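Side-chain contacts in mitomycin biosynthesis 6-O-methyltransferase (Streptomyces lavendulae, PDB 3GWZ), which transfers the methyl group of S-adenosyl-L-methionine to the quinone hydroxyl of demethylmitomycins, forming mitomycins A and B: residues Leu188-Gln193 against Ile274-His279; Ala206-Ile209 against Ser215-Ala218; Ser353-Cys356 against Val361-Val364. One frame throughout, in Å; residues are numbered along the deposited sequence.

Contact 1 (Leu188-Gln193 against Ile274-His279). With SAH (S-adenosyl-L-homocysteine), chain G.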
loop_
_atom_site.group_PDB
_atom_site.type_symbol
_atom_site.label_atom_id
_atom_site.label_comp_id
_atom_site.label_asym_id
_atom_site.label_seq_id
_atom_site.Cartn_x
_atom_site.Cartn_y
_atom_site.Cartn_z
ATOM N N LEU A 188 -14.776 -0.214 12.998
ATOM C CA LEU A 188 -15.229 0.077 11.642
ATOM C C LEU A 188 -16.223 -0.969 11.146
ATOM O O LEU A 188 -17.220 -0.636 10.510
ATOM C CB LEU A 188 -14.038 0.185 10.696
ATOM C CG LEU A 188 -13.427 1.584 10.651
ATOM C CD1 LEU A 188 -11.993 1.556 10.123
ATOM C CD2 LEU A 188 -14.300 2.510 9.806
ATOM N N THR A 189 -15.963 -2.234 11.454
ATOM C CA THR A 189 -16.858 -3.300 11.035
ATOM C C THR A 189 -18.182 -3.237 11.790
ATOM O O THR A 189 -19.264 -3.289 11.196
ATOM C CB THR A 189 -16.211 -4.677 11.244
ATOM O OG1 THR A 189 -14.963 -4.724 10.539
ATOM C CG2 THR A 189 -17.127 -5.784 10.744
ATOM N N GLU A 190 -18.089 -3.117 13.108
ATOM C CA GLU A 190 -19.273 -3.089 13.957
ATOM C C GLU A 190 -20.147 -1.880 13.677
ATOM O O GLU A 190 -21.357 -1.940 13.867
ATOM C CB GLU A 190 -18.864 -3.071 15.431
ATOM C CG GLU A 190 -18.137 -4.315 15.876
ATOM C CD GLU A 190 -17.623 -4.198 17.293
ATOM O OE1 GLU A 190 -17.319 -3.062 17.729
ATOM O OE2 GLU A 190 -17.518 -5.244 17.963
ATOM N N ALA A 191 -19.530 -0.782 13.242
ATOM C CA ALA A 191 -20.243 0.490 13.127
ATOM C C ALA A 191 -21.373 0.391 12.111
ATOM O O ALA A 191 -22.503 0.783 12.396
ATOM C CB ALA A 191 -19.282 1.633 12.758
ATOM N N GLY A 192 -21.061 -0.129 10.926
ATOM C CA GLY A 192 -22.069 -0.364 9.906
ATOM C C GLY A 192 -23.167 -1.301 10.376
ATOM O O GLY A 192 -24.347 -1.091 10.070
ATOM N N GLN A 193 -22.782 -2.334 11.124
ATOM C CA GLN A 193 -23.743 -3.294 11.662
ATOM C C GLN A 193 -24.710 -2.618 12.625
ATOM O O GLN A 193 -25.920 -2.822 12.545
ATOM C CB GLN A 193 -23.030 -4.452 12.376
ATOM C CG GLN A 193 -22.301 -5.412 11.456
ATOM C CD GLN A 193 -21.310 -6.294 12.197
ATOM O OE1 GLN A 193 -21.097 -6.137 13.404
ATOM N NE2 GLN A 193 -20.698 -7.227 11.478
ATOM N N ILE A 274 -22.787 3.208 24.209
ATOM C CA ILE A 274 -21.579 2.842 24.950
ATOM C C ILE A 274 -21.137 1.448 24.489
ATOM O O ILE A 274 -21.727 0.442 24.851
ATOM C CB ILE A 274 -21.792 2.945 26.480
ATOM C CG1 ILE A 274 -20.473 2.759 27.239
ATOM C CG2 ILE A 274 -22.854 1.959 26.975
ATOM C CD1 ILE A 274 -20.540 3.262 28.692
ATOM N N LYS A 275 -20.113 1.412 23.647
ATOM C CA LYS A 275 -19.731 0.186 22.952
ATOM C C LYS A 275 -18.333 -0.231 23.369
ATOM O O LYS A 275 -17.399 0.561 23.251
ATOM C CB LYS A 275 -19.768 0.415 21.430
ATOM C CG LYS A 275 -19.276 -0.764 20.604
ATOM C CD LYS A 275 -19.675 -0.650 19.127
ATOM C CE LYS A 275 -18.764 0.297 18.338
ATOM N NZ LYS A 275 -17.386 -0.250 18.128
ATOM N N HIS A 276 -18.208 -1.467 23.857
ATOM C CA HIS A 276 -16.936 -2.040 24.280
ATOM C C HIS A 276 -16.239 -1.158 25.309
ATOM O O HIS A 276 -15.011 -1.005 25.301
ATOM C CB HIS A 276 -16.025 -2.304 23.073
ATOM C CG HIS A 276 -16.556 -3.347 22.140
ATOM N ND1 HIS A 276 -17.144 -4.513 22.587
ATOM C CD2 HIS A 276 -16.585 -3.404 20.787
ATOM C CE1 HIS A 276 -17.516 -5.241 21.549
ATOM N NE2 HIS A 276 -17.185 -4.591 20.445
ATOM N N VAL A 277 -17.036 -0.572 26.192
ATOM C CA VAL A 277 -16.486 0.223 27.276
ATOM C C VAL A 277 -16.716 -0.489 28.598
ATOM O O VAL A 277 -15.776 -0.719 29.358
ATOM C CB VAL A 277 -17.072 1.660 27.303
ATOM C CG1 VAL A 277 -16.799 2.341 28.660
ATOM C CG2 VAL A 277 -16.489 2.484 26.166
ATOM N N LEU A 278 -17.964 -0.871 28.867
ATOM C CA LEU A 278 -18.288 -1.414 30.181
ATOM C C LEU A 278 -17.508 -2.688 30.478
ATOM O O LEU A 278 -17.207 -2.970 31.629
ATOM C CB LEU A 278 -19.790 -1.652 30.333
ATOM C CG LEU A 278 -20.613 -0.368 30.237
ATOM C CD1 LEU A 278 -22.091 -0.673 30.422
ATOM C CD2 LEU A 278 -20.126 0.657 31.271
ATOM N N HIS A 279 -17.164 -3.454 29.447
ATOM C CA HIS A 279 -16.425 -4.688 29.695
ATOM C C HIS A 279 -14.967 -4.456 30.126
ATOM O O HIS A 279 -14.269 -5.399 30.517
ATOM C CB HIS A 279 -16.560 -5.678 28.527
ATOM C CG HIS A 279 -15.816 -5.287 27.289
ATOM N ND1 HIS A 279 -15.747 -6.107 26.181
ATOM C CD2 HIS A 279 -15.085 -4.187 26.986
ATOM C CE1 HIS A 279 -15.022 -5.523 25.243
ATOM N NE2 HIS A 279 -14.605 -4.358 25.706
HETATM N N SAH G . -16.239 2.754 21.848
HETATM C CA SAH G . -14.969 2.543 21.073
HETATM C CB SAH G . -13.725 2.328 21.959
HETATM C CG SAH G . -13.772 1.135 22.932
HETATM S SD SAH G . -12.220 0.929 23.798
HETATM C C SAH G . -15.138 1.366 20.155
HETATM O O SAH G . -14.350 1.204 19.217
HETATM O OXT SAH G . -16.063 0.558 20.316
HETATM C "C5'" SAH G . -12.616 1.753 25.328
HETATM C "C4'" SAH G . -12.441 3.285 25.274
HETATM O "O4'" SAH G . -12.700 3.924 26.547
HETATM C "C3'" SAH G . -11.064 3.798 24.842
HETATM O "O3'" SAH G . -11.194 4.480 23.585
HETATM C "C2'" SAH G . -10.625 4.789 25.923
HETATM O "O2'" SAH G . -10.049 5.995 25.406
HETATM C "C1'" SAH G . -11.934 5.147 26.587
HETATM N N9 SAH G . -11.824 5.552 28.006
HETATM C C8 SAH G . -11.176 4.883 28.986
HETATM N N7 SAH G . -11.314 5.527 30.173
HETATM C C5 SAH G . -12.080 6.621 29.946
HETATM C C6 SAH G . -12.622 7.724 30.762
HETATM N N6 SAH G . -12.344 7.755 32.088
HETATM N N1 SAH G . -13.374 8.675 30.143
HETATM C C2 SAH G . -13.634 8.622 28.828
HETATM N N3 SAH G . -13.175 7.641 28.023
HETATM C C4 SAH G . -12.412 6.635 28.520
#

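Contact 2 (Ala206-Ile209 against Ser215-Ala218)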
loop_
_atom_site.group_PDB
_atom_site.type_symbol
_atom_site.label_atom_id
_atom_site.label_comp_id
_atom_site.label_asym_id
_atom_site.label_seq_id
_atom_site.Cartn_x
_atom_site.Cartn_y
_atom_site.Cartn_z
ATOM N N ALA A 206 -27.661 12.227 19.682
ATOM C CA ALA A 206 -27.008 11.006 20.157
ATOM C C ALA A 206 -25.679 11.348 20.835
ATOM O O ALA A 206 -24.992 12.301 20.451
ATOM C CB ALA A 206 -26.775 10.064 18.998
ATOM N N VAL A 207 -25.318 10.578 21.854
ATOM C CA VAL A 207 -24.036 10.765 22.511
ATOM C C VAL A 207 -23.299 9.425 22.582
ATOM O O VAL A 207 -23.849 8.442 23.081
ATOM C CB VAL A 207 -24.208 11.314 23.935
ATOM C CG1 VAL A 207 -22.876 11.306 24.662
ATOM C CG2 VAL A 207 -24.807 12.727 23.905
ATOM N N ASP A 208 -22.076 9.380 22.065
ATOM C CA ASP A 208 -21.277 8.156 22.168
ATOM C C ASP A 208 -20.250 8.292 23.274
ATOM O O ASP A 208 -19.297 9.078 23.176
ATOM C CB ASP A 208 -20.565 7.805 20.854
ATOM C CG ASP A 208 -20.047 6.364 20.845
ATOM O OD1 ASP A 208 -20.220 5.665 21.865
ATOM O OD2 ASP A 208 -19.482 5.922 19.823
ATOM N N ILE A 209 -20.448 7.500 24.318
ATOM C CA ILE A 209 -19.634 7.575 25.513
ATOM C C ILE A 209 -18.409 6.675 25.394
ATOM O O ILE A 209 -18.549 5.466 25.272
ATOM C CB ILE A 209 -20.450 7.131 26.729
ATOM C CG1 ILE A 209 -21.751 7.937 26.818
ATOM C CG2 ILE A 209 -19.622 7.271 28.007
ATOM C CD1 ILE A 209 -22.835 7.232 27.603
ATOM N N SER A 215 -15.752 5.986 14.749
ATOM C CA SER A 215 -16.370 5.286 13.619
ATOM C C SER A 215 -17.841 4.915 13.864
ATOM O O SER A 215 -18.666 4.935 12.940
ATOM C CB SER A 215 -15.543 4.063 13.181
ATOM O OG SER A 215 -15.525 3.053 14.173
ATOM N N LEU A 216 -18.186 4.576 15.099
ATOM C CA LEU A 216 -19.579 4.273 15.397
ATOM C C LEU A 216 -20.456 5.508 15.176
ATOM O O LEU A 216 -21.481 5.438 14.496
ATOM C CB LEU A 216 -19.759 3.745 16.822
ATOM C CG LEU A 216 -21.222 3.481 17.210
ATOM C CD1 LEU A 216 -21.845 2.461 16.266
ATOM C CD2 LEU A 216 -21.346 3.017 18.666
HETATM N N MSE A 217 -20.058 6.638 15.755
HETATM C CA MSE A 217 -20.828 7.873 15.570
HETATM C C MSE A 217 -20.896 8.251 14.083
HETATM O O MSE A 217 -21.938 8.703 13.594
HETATM C CB MSE A 217 -20.246 9.025 16.402
HETATM C CG MSE A 217 -21.095 10.299 16.402
HETATM SE SE MSE A 217 -22.733 10.058 17.423
HETATM C CE MSE A 217 -23.846 9.236 16.061
ATOM N N ALA A 218 -19.791 8.060 13.364
ATOM C CA ALA A 218 -19.749 8.399 11.942
ATOM C C ALA A 218 -20.735 7.561 11.137
ATOM O O ALA A 218 -21.461 8.086 10.304
ATOM C CB ALA A 218 -18.316 8.263 11.377
HETATM O O HOH W 1 -18.014 6.746 17.865
#

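Contact 3 (Ser353-Cys356 against Val361-Val364)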
loop_
_atom_site.group_PDB
_atom_site.type_symbol
_atom_site.label_atom_id
_atom_site.label_comp_id
_atom_site.label_asym_id
_atom_site.label_seq_id
_atom_site.Cartn_x
_atom_site.Cartn_y
_atom_site.Cartn_z
ATOM N N SER A 353 -32.907 -6.784 23.764
ATOM C CA SER A 353 -31.560 -6.964 23.249
ATOM C C SER A 353 -31.640 -7.465 21.819
ATOM O O SER A 353 -32.433 -8.354 21.506
ATOM C CB SER A 353 -30.739 -7.915 24.129
ATOM O OG SER A 353 -31.076 -9.268 23.890
ATOM N N LEU A 354 -30.820 -6.874 20.957
ATOM C CA LEU A 354 -30.867 -7.132 19.525
ATOM C C LEU A 354 -29.549 -7.716 19.033
ATOM O O LEU A 354 -28.480 -7.402 19.569
ATOM C CB LEU A 354 -31.154 -5.826 18.780
ATOM C CG LEU A 354 -32.317 -5.025 19.363
ATOM C CD1 LEU A 354 -32.231 -3.552 18.990
ATOM C CD2 LEU A 354 -33.637 -5.634 18.911
ATOM N N PRO A 355 -29.620 -8.567 18.003
ATOM C CA PRO A 355 -28.408 -9.142 17.419
ATOM C C PRO A 355 -27.657 -8.077 16.638
ATOM O O PRO A 355 -28.253 -7.126 16.142
ATOM C CB PRO A 355 -28.951 -10.213 16.470
ATOM C CG PRO A 355 -30.313 -9.755 16.117
ATOM C CD PRO A 355 -30.839 -8.971 17.284
ATOM N N CYS A 356 -26.347 -8.231 16.544
ATOM C CA CYS A 356 -25.536 -7.264 15.837
ATOM C C CYS A 356 -24.401 -8.000 15.138
ATOM O O CYS A 356 -23.357 -8.262 15.736
ATOM C CB CYS A 356 -24.993 -6.228 16.821
ATOM S SG CYS A 356 -24.206 -4.848 16.032
ATOM N N VAL A 361 -21.407 -9.993 19.866
ATOM C CA VAL A 361 -21.847 -8.619 20.087
ATOM C C VAL A 361 -23.362 -8.515 20.038
ATOM O O VAL A 361 -23.995 -9.024 19.117
ATOM C CB VAL A 361 -21.279 -7.646 19.049
ATOM C CG1 VAL A 361 -21.770 -6.229 19.361
ATOM C CG2 VAL A 361 -19.763 -7.698 19.040
ATOM N N ARG A 362 -23.944 -7.845 21.025
ATOM C CA ARG A 362 -25.378 -7.575 21.000
ATOM C C ARG A 362 -25.634 -6.122 21.352
ATOM O O ARG A 362 -24.789 -5.469 21.964
ATOM C CB ARG A 362 -26.139 -8.500 21.962
ATOM C CG ARG A 362 -26.277 -9.933 21.452
ATOM C CD ARG A 362 -27.272 -10.751 22.266
ATOM N NE ARG A 362 -28.668 -10.425 21.968
ATOM C CZ ARG A 362 -29.350 -10.920 20.936
ATOM N NH1 ARG A 362 -28.767 -11.749 20.084
ATOM N NH2 ARG A 362 -30.617 -10.578 20.747
ATOM N N ILE A 363 -26.798 -5.617 20.952
ATOM C CA ILE A 363 -27.218 -4.279 21.330
ATOM C C ILE A 363 -28.255 -4.424 22.431
ATOM O O ILE A 363 -29.312 -5.000 22.205
ATOM C CB ILE A 363 -27.863 -3.528 20.141
ATOM C CG1 ILE A 363 -26.850 -3.326 19.018
ATOM C CG2 ILE A 363 -28.422 -2.173 20.596
ATOM C CD1 ILE A 363 -27.488 -3.062 17.663
ATOM N N VAL A 364 -27.951 -3.931 23.626
ATOM C CA VAL A 364 -28.920 -3.978 24.704
ATOM C C VAL A 364 -29.564 -2.604 24.856
ATOM O O VAL A 364 -28.911 -1.648 25.266
ATOM C CB VAL A 364 -28.279 -4.429 26.022
ATOM C CG1 VAL A 364 -29.342 -4.584 27.105
ATOM C CG2 VAL A 364 -27.545 -5.750 25.816
HETATM O O HOH W 2 -25.176 -10.653 17.417
#

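Contact 1 (Leu188-Gln193 against Ile274-His279)
The carboxylate of E190 grips two consecutive residues, one with each oxygen. OE1 makes a salt bridge with K275 NZ at 2.8 Å, the ammonium meeting it nearly along the C-O axis. OE2 accepts a hydrogen bond of 2.6 Å from H276 NE2, through its syn lone pair, and the N-H points almost straight at it (172°). The planes of imidazole and carboxylate are 27° apart, and the acid sits at the edge of the ring, in its plane, which would limit its rotation. ND1 of the same ring is hydrogen-bonded to D307, which fixes the imidazole at both nitrogens.

K275 leaves its backbone with CG anti to N (chi1 175°) and then bends at chi3 and chi4, which curls NZ back between the glutamate and the bound S-adenosyl-L-homocysteine. There NZ donates 2.7 Å to SAH OXT, and S187 OG is a further partner. With two carboxylates around it, the ammonium charge is probably well balanced. The backbone takes part as well, K275 O accepting from SAH N at 2.9 Å. In this class I methyltransferase fold the cofactor product thus sits at the C-terminal end of strand 271-275, and E190, on helix 173-197, is a second-shell residue that positions K275.

Further out the contacts are van der Waals: V277 CG2 rests 4.0 Å from SAH C5', and the carbonyl oxygen of H276 lies 3.4 Å from SAH CG. In the 3-10 segment that follows, H279, the inferred proton acceptor, is hydrogen-bonded through ND1 to E333.

Contact 2 (Ala206-Ile209 against Ser215-Ala218)
D208 and L216 meet where strand 205-209 and helix 215-223 come closest side chain to side chain. One methyl of the leucine, CD2, lies 3.6 Å from D208 OD2, and L216 CB is almost as near to the same oxygen, at 3.7 Å. The two side chains cross at about a right angle, so the leucine lies across the end of the carboxylate. L216 reaches there because its CG stands anti to the backbone N (chi1 177°). Beyond D208 it also packs on L273 and K275 of the neighbouring strand, and V194 of helix 173-197 touches it.

M217, present as selenomethionine, lays its terminal CE methyl against A206, with SE behind it; CE and A206 CB are 4.2 Å apart, in a broad apolar contact without polar bonds. The D208 side differs in being bridged by water. Strand and helix make no direct hydrogen bond here; beside D208, on the side away from A206, water 1 links them, giving a hydrogen bond to D208 OD2 at 2.6 Å and receiving one from M217 N at 2.9 Å, whereas D208 OD2 and M217 N themselves stand 4.2 Å apart.

Strand and helix are the first two elements of a beta-alpha-beta unit completed by strand 228-233. The turn joining them begins at G210, whose carbonyl binds the cofactor product, and D208-I209-G210 opens the glycine-rich first motif of class I methyltransferases.

An amide in the first turn of a helix has no carbonyl of a preceding turn to bond, and here the water supplies its acceptor. The same water gives the buried carboxylate a donor, and the positive end of the helix dipole would be expected to favour the ionised form of D208.

Contact 3 (Ser353-Cys356 against Val361-Val364)
L354 and I363 form a rung near the turn of the beta hairpin made by strands 348-355 and 361-368, the first of them an edge strand of the large sheet within this chain. This antiparallel hydrogen-bonded pair is joined by L354 N to I363 O at 2.7 Å and I363 N to L354 O at 2.8 Å. Their side chains rise on one face, where L354 CB and I363 CB stand 4.2 Å apart.

On that face the cysteine supplies the bump. C356, just past the strand end, turns CB into the notch between the side chains of V361 and I363, two residues apart on the partner strand with R362 between them turned to the other face, and CB touches V361 CG1 and I363 CG1. SG stands anti to the backbone N (chi1 -171°), which brings C356 SG beside I363 CD1 at 4.1 Å. Helix 173-197 packs over this ridge, with Q193 and V194 against C356 and A197 against I363.

The opposite face carries S353 and V364, with S353 CB against V364 CG2. Here R362 arches over the neighbouring strand, its chain bent at chi3 (76°). One face of the guanidinium lies on the peptide joining L354 to P355, with L354 C and P355 N beneath it toward the rim, and NH1 reaches past to P355 CA. R362 NE donates to S353 OG at 3.3 Å, tilted 15° from the guanidinium plane, and NH2 adds a weak bond to S353 O. S353 OG is also hydrogen-bonded to E336.

P355 and R362 are a non-hydrogen-bonded pair, so the proline's missing N-H costs this ladder nothing. Where the strands part, water 2 accepts from C356 N at 2.8 Å and donates to V361 O at 2.6 Å.

Overall arrangement
All three contacts reach the same seven-stranded mixed sheet, whose strand order 3-2-1-4-5-7-6 is the hallmark of class I methyltransferases. Contact 1 lies between the others, its centre 9 Å from that of contact 2 and 10 Å from that of contact 3. The centres of contacts 2 and 3 are 16 Å apart, and the two do not touch. Helix 173-197 links them: A191 packs on S215 and L216, while E190 meets V361 and Q193 meets C356. Along the chain, contact 2 falls between the two segments of contact 1, and contact 3 follows both. Neighbouring strands 205-209 and 271-275 thus bring the cofactor site together, with the C-terminal hairpin packed alongside.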